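Local coordinates for protein BauA (Acinetobacter baumannii, PDB 6HCP) that serves as the outer-membrane receptor for ferric preacinetobactin and probably carries this iron-loaded siderophore into the cell as a TonB-dependent transporter, at residues Lys142-Leu147 against Gln508-Gln513. Sequence-based numbering, arbitrary orientation.
Sequences KGPSAL and QKTKQQ. With C8E ((hydroxyethyloxy)tri(ethyloxy)octane), chain B; EDO (1,2-ethanediol), chain S.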
loop_
_atom_site.group_PDB
_atom_site.type_symbol
_atom_site.label_atom_id
_atom_site.label_comp_id
_atom_site.label_asym_id
_atom_site.label_seq_id
_atom_site.Cartn_x
_atom_site.Cartn_y
_atom_site.Cartn_z
ATOM N N LYS A 142 28.385 -9.296 22.133
ATOM C CA LYS A 142 28.590 -10.067 20.931
ATOM C C LYS A 142 29.784 -11.005 21.107
ATOM O O LYS A 142 30.814 -10.657 21.695
ATOM C CB LYS A 142 28.759 -9.157 19.711
ATOM C CG LYS A 142 27.518 -8.311 19.434
ATOM C CD LYS A 142 27.689 -7.317 18.326
ATOM C CE LYS A 142 26.723 -6.153 18.444
ATOM N NZ LYS A 142 26.743 -5.338 17.217
ATOM N N GLY A 143 29.606 -12.216 20.580
ATOM C CA GLY A 143 30.617 -13.275 20.646
ATOM C C GLY A 143 30.496 -14.078 21.933
ATOM O O GLY A 143 29.694 -13.770 22.813
ATOM N N PRO A 144 31.284 -15.159 22.059
ATOM C CA PRO A 144 31.202 -16.041 23.219
ATOM C C PRO A 144 31.765 -15.349 24.463
ATOM O O PRO A 144 32.519 -14.358 24.339
ATOM C CB PRO A 144 32.077 -17.233 22.823
ATOM C CG PRO A 144 33.034 -16.666 21.797
ATOM C CD PRO A 144 32.216 -15.651 21.033
ATOM N N SER A 145 31.420 -15.887 25.636
ATOM C CA SER A 145 31.749 -15.221 26.867
ATOM C C SER A 145 31.849 -16.194 28.051
ATOM O O SER A 145 31.393 -15.851 29.154
ATOM C CB SER A 145 30.701 -14.156 27.132
ATOM O OG SER A 145 29.434 -14.758 27.345
ATOM N N ALA A 146 32.405 -17.401 27.851
ATOM C CA ALA A 146 32.363 -18.435 28.940
ATOM C C ALA A 146 33.073 -17.938 30.215
ATOM O O ALA A 146 32.602 -18.165 31.330
ATOM C CB ALA A 146 32.945 -19.753 28.471
ATOM N N LEU A 147 34.175 -17.209 30.072
ATOM C CA LEU A 147 34.855 -16.696 31.287
ATOM C C LEU A 147 33.867 -15.859 32.106
ATOM O O LEU A 147 33.781 -15.977 33.333
ATOM C CB LEU A 147 36.099 -15.869 30.932
ATOM C CG LEU A 147 36.661 -15.076 32.115
ATOM C CD1 LEU A 147 37.100 -16.016 33.239
ATOM C CD2 LEU A 147 37.791 -14.149 31.699
ATOM N N GLN A 508 33.103 -28.423 24.707
ATOM C CA GLN A 508 33.807 -28.092 23.494
ATOM C C GLN A 508 34.035 -26.575 23.412
ATOM O O GLN A 508 33.111 -25.781 23.664
ATOM C CB GLN A 508 32.985 -28.586 22.303
ATOM C CG GLN A 508 32.805 -30.100 22.295
ATOM C CD GLN A 508 34.114 -30.761 21.943
ATOM O OE1 GLN A 508 34.554 -30.717 20.802
ATOM N NE2 GLN A 508 34.700 -31.451 22.920
ATOM N N LYS A 509 35.266 -26.187 23.062
ATOM C CA LYS A 509 35.681 -24.787 23.121
ATOM C C LYS A 509 35.531 -24.106 21.759
ATOM O O LYS A 509 36.340 -24.303 20.840
ATOM C CB LYS A 509 37.118 -24.656 23.619
ATOM C CG LYS A 509 37.331 -25.089 25.051
ATOM C CD LYS A 509 38.794 -25.172 25.449
ATOM C CE LYS A 509 38.932 -25.434 26.933
ATOM N NZ LYS A 509 40.357 -25.463 27.366
ATOM N N THR A 510 34.577 -23.170 21.705
ATOM C CA THR A 510 34.546 -22.132 20.703
ATOM C C THR A 510 35.582 -21.079 21.115
ATOM O O THR A 510 35.685 -20.771 22.293
ATOM C CB THR A 510 33.129 -21.547 20.602
ATOM O OG1 THR A 510 32.245 -22.543 20.072
ATOM C CG2 THR A 510 33.078 -20.295 19.755
ATOM N N LYS A 511 36.321 -20.534 20.147
ATOM C CA LYS A 511 37.420 -19.605 20.472
ATOM C C LYS A 511 37.297 -18.353 19.617
ATOM O O LYS A 511 37.223 -18.432 18.394
ATOM C CB LYS A 511 38.785 -20.252 20.215
ATOM C CG LYS A 511 39.029 -21.525 21.019
ATOM C CD LYS A 511 40.350 -22.215 20.732
ATOM C CE LYS A 511 40.602 -23.313 21.748
ATOM N NZ LYS A 511 41.750 -24.165 21.356
ATOM N N GLN A 512 37.361 -17.207 20.291
ATOM C CA GLN A 512 37.312 -15.902 19.648
ATOM C C GLN A 512 38.613 -15.132 19.899
ATOM O O GLN A 512 39.098 -15.047 21.022
ATOM C CB GLN A 512 36.158 -15.085 20.219
ATOM C CG GLN A 512 36.147 -13.649 19.727
ATOM C CD GLN A 512 34.929 -12.914 20.227
ATOM O OE1 GLN A 512 33.835 -13.058 19.675
ATOM N NE2 GLN A 512 35.089 -12.211 21.343
ATOM N N GLN A 513 39.095 -14.491 18.844
ATOM C CA GLN A 513 39.979 -13.336 18.961
ATOM C C GLN A 513 39.284 -12.140 18.325
ATOM O O GLN A 513 38.696 -12.276 17.245
ATOM C CB GLN A 513 41.289 -13.594 18.215
ATOM C CG GLN A 513 42.171 -14.626 18.882
ATOM C CD GLN A 513 43.457 -14.793 18.106
ATOM O OE1 GLN A 513 44.226 -13.850 17.931
ATOM N NE2 GLN A 513 43.604 -15.950 17.494
HETATM C C1 C8E B . 36.980 -10.412 6.619
HETATM C C2 C8E B . 37.159 -10.566 8.116
HETATM C C3 C8E B . 38.521 -10.086 8.614
HETATM C C4 C8E B . 38.888 -10.668 9.976
HETATM C C5 C8E B . 40.253 -11.341 9.915
HETATM C C6 C8E B . 40.655 -11.894 11.274
HETATM C C7 C8E B . 40.377 -10.898 12.402
HETATM C C8 C8E B . 41.104 -11.306 13.679
HETATM O O9 C8E B . 41.081 -10.216 14.594
HETATM C C10 C8E B . 41.631 -10.574 15.868
HETATM C C11 C8E B . 43.071 -10.062 16.029
HETATM O O12 C8E B . 43.571 -10.322 17.355
HETATM C C13 C8E B . 44.650 -9.471 17.759
HETATM C C14 C8E B . 44.752 -9.476 19.279
HETATM O O15 C8E B . 43.953 -10.522 19.852
HETATM C C16 C8E B . 44.737 -11.498 20.552
HETATM C C17 C8E B . 44.263 -11.682 21.990
HETATM O O18 C8E B . 44.482 -10.501 22.778
HETATM C C19 C8E B . 45.699 -10.551 23.528
HETATM C C20 C8E B . 45.696 -9.447 24.571
HETATM O O21 C8E B . 44.325 -9.092 24.753
HETATM C C1 EDO S . 40.601 -17.884 18.152
HETATM O O1 EDO S . 41.958 -18.293 18.337
HETATM C C2 EDO S . 40.438 -17.549 16.698
HETATM O O2 EDO S . 40.799 -18.718 15.956
HETATM O O HOH W 1 32.917 -11.825 23.141
#
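Pro144 of the plug rests on Gln512 of barrel strand 508-520, and the direct contact is van der Waals packing, carbon on carbon at the ring and an amide oxygen against CH groups beside it. Ring atom Pro144 CG lies 3.8 Å from Gln512 CB, and the ring crosses the glutamine chain at a slant. Two residues along the strand, Thr510 adds its methyl: with CG2 anti to the backbone N (chi1 -67° for OG1), Thr510 CG2 comes to 4.2 Å from Pro144 CG.

The amide of Gln512 supplies the polar part. CG is anti to the backbone N (chi1 173°) and the chain stays extended, which carries the amide past the proline ring to the backbone of Gly143. There Gln512 OE1 approaches carbon atoms, 3.3 Å from Pro144 CD and 3.4 Å from Gly143 CA; Arg107 of the plug gives this oxygen a weak hydrogen bond. Gln512 NE2 donates to a water at 2.8 Å and also to Asn483 OD1 of the neighbouring barrel strand, fixing the amide's rotation. The same water donates to two plug carbonyls, at 2.8 Å to Lys142 O and 2.8 Å to Pro144 O, bridging either side of Gly143 to the wall.

On the other face of the strand, Gln513 NE2 donates to ethanediol O1 at 3.0 Å, nearly straight (167°), while Gln513 OE1 lies beside a detergent molecule. The strand thus separates a plug-facing side from a detergent-lined one, as in the plugged barrel of TonB-dependent receptors. Nearby, Ala146 and Leu147 bond directly to Glu486 and Arg443 of the wall. Between 142-147 and 508-513 themselves the link is packing and one three-bonded water, and this water-borne polar link would probably part more easily than a direct bond.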